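Techylectin-5A (Tachypleus tridentatus, PDB 1JC9) agglutinates bacteria and human erythrocytes as a secreted innate-immunity lectin that specifically recognises acetyl group-containing substances on the cells it binds. Local coordinates at residues 231-235 and 236-240. Numbering follows the deposited sequence.
Sequences GEHNS and YADGI. With NAG (2-acetamido-2-deoxy-beta-D-glucopyranose), chain B.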
# COMPACT_ATOMS: atom_id res chain seq x y z
N GLY A 231 -6.76 15.28 -8.11
CA GLY A 231 -6.96 15.60 -9.51
C GLY A 231 -5.72 16.11 -10.23
O GLY A 231 -4.59 15.85 -9.82
N GLU A 232 -5.95 16.83 -11.33
CA GLU A 232 -4.87 17.39 -12.13
C GLU A 232 -4.04 18.40 -11.34
O GLU A 232 -4.58 19.12 -10.49
CB GLU A 232 -5.44 18.08 -13.38
CG GLU A 232 -6.19 17.15 -14.32
CD GLU A 232 -7.68 17.10 -14.03
OE1 GLU A 232 -8.07 16.92 -12.85
OE2 GLU A 232 -8.47 17.22 -15.00
N HIS A 233 -2.74 18.43 -11.59
CA HIS A 233 -1.85 19.36 -10.91
C HIS A 233 -0.62 19.67 -11.76
O HIS A 233 -0.10 18.80 -12.46
CB HIS A 233 -1.45 18.81 -9.53
CG HIS A 233 -0.66 17.54 -9.59
ND1 HIS A 233 0.70 17.51 -9.76
CD2 HIS A 233 -1.06 16.24 -9.51
CE1 HIS A 233 1.12 16.26 -9.78
NE2 HIS A 233 0.07 15.47 -9.63
N ASN A 234 -0.17 20.92 -11.69
CA ASN A 234 0.98 21.36 -12.47
C ASN A 234 2.31 20.84 -11.95
O ASN A 234 3.22 20.61 -12.74
CB ASN A 234 1.00 22.89 -12.53
CG ASN A 234 -0.07 23.44 -13.46
OD1 ASN A 234 -0.36 24.64 -13.44
ND2 ASN A 234 -0.65 22.57 -14.28
N SER A 235 2.43 20.67 -10.64
CA SER A 235 3.66 20.16 -10.06
C SER A 235 3.95 18.81 -10.70
O SER A 235 3.03 18.14 -11.18
CB SER A 235 3.54 20.02 -8.54
OG SER A 235 2.43 19.22 -8.18
N TYR A 236 5.21 18.41 -10.71
CA TYR A 236 5.60 17.16 -11.34
C TYR A 236 5.63 15.90 -10.47
O TYR A 236 6.42 15.78 -9.54
CB TYR A 236 6.97 17.33 -12.01
CG TYR A 236 7.48 16.08 -12.70
CD1 TYR A 236 6.85 15.59 -13.83
CD2 TYR A 236 8.59 15.40 -12.20
CE1 TYR A 236 7.31 14.43 -14.47
CE2 TYR A 236 9.06 14.24 -12.83
CZ TYR A 236 8.41 13.76 -13.96
OH TYR A 236 8.87 12.62 -14.57
N ALA A 237 4.74 14.97 -10.80
CA ALA A 237 4.65 13.66 -10.16
C ALA A 237 4.73 13.57 -8.64
O ALA A 237 5.14 12.53 -8.11
CB ALA A 237 5.71 12.75 -10.77
N ASP A 238 4.33 14.61 -7.92
CA ASP A 238 4.42 14.55 -6.46
C ASP A 238 3.11 14.24 -5.75
O ASP A 238 3.02 14.35 -4.53
CB ASP A 238 5.05 15.83 -5.91
CG ASP A 238 4.35 17.08 -6.37
OD1 ASP A 238 3.54 17.02 -7.33
OD2 ASP A 238 4.61 18.15 -5.78
N GLY A 239 2.09 13.85 -6.52
CA GLY A 239 0.80 13.49 -5.94
C GLY A 239 0.64 11.98 -5.98
O GLY A 239 1.63 11.27 -6.19
N ILE A 240 -0.59 11.49 -5.78
CA ILE A 240 -0.89 10.05 -5.80
C ILE A 240 -0.93 9.60 -7.26
O ILE A 240 -2.00 9.52 -7.86
CB ILE A 240 -2.29 9.75 -5.17
CG1 ILE A 240 -2.43 10.44 -3.81
CG2 ILE A 240 -2.49 8.24 -5.03
CD1 ILE A 240 -1.35 10.11 -2.85
C1 NAG B . 10.89 8.73 -14.99
C2 NAG B . 11.37 9.74 -13.85
C3 NAG B . 12.29 10.83 -14.51
C4 NAG B . 13.49 10.09 -15.05
C5 NAG B . 12.99 9.06 -16.12
C6 NAG B . 14.15 8.24 -16.70
C7 NAG B . 9.92 10.06 -11.94
C8 NAG B . 8.73 10.67 -11.25
N2 NAG B . 10.18 10.38 -13.26
O1 NAG B . 10.02 7.66 -14.50
O3 NAG B . 12.76 11.76 -13.53
O4 NAG B . 14.42 11.05 -15.68
O5 NAG B . 12.05 8.08 -15.58
O6 NAG B . 13.49 7.36 -17.66
O7 NAG B . 10.63 9.26 -11.28
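S235 and D238 join hands across the bend of a loop: S235 OG donates to D238 OD1 at 2.6 Å, meeting the carboxylate on the syn lone pair, the one that faces OD2. The serine hydroxyl is in turn an acceptor, for H233 ND1 lies 2.9 Å from S235 OG, so a relay of N-H, hydroxyl and carboxylate runs from H233 to D238. This bond leaves the imidazole obliquely, with the hydroxyl 39° out of the ring plane; a weak second bond runs from H233 ND1 to S235 O. The other ring nitrogen, H233 NE2, is hydrogen-bonded to E241 OE2, and the carboxylates of E241 and D238 near the ring would probably favour a protonated imidazole.

Close approaches without hydrogen bonds surround these. With CG flanked by both the backbone N and C (chi1 63°), H233 swings into the concave side of the loop, where its CE1 comes 3.5 Å from D238 OD1 and its edge faces A237 N. Ring and carboxylate planes stand 57° apart. G239 passes beside the imidazole, its N 4.0 Å from H233 NE2.

Y236 and A237 are this loop's share of the sugar pocket, which Y248, H220, C219 and R186 help to complete. Their CB atoms point away from segment 231-235, though Y236 CB still touches S235. The phenol extends away from its backbone N, and Y236 OH accepts a nearly straight bond from NAG N2 at 2.9 Å. A237 CB lies over the centre of the Y236 ring and, 3.7 Å from NAG C8, packs against the acetyl methyl, part of the group this lectin recognises.

Y248 meets the Y236 ring edge-to-face, and Y210 of helix 206-210 touches both Y236 and A237. The loop runs from strand 231-232, paired antiparallel with strand 250-261, toward helix 243-246 in this fibrinogen-like domain.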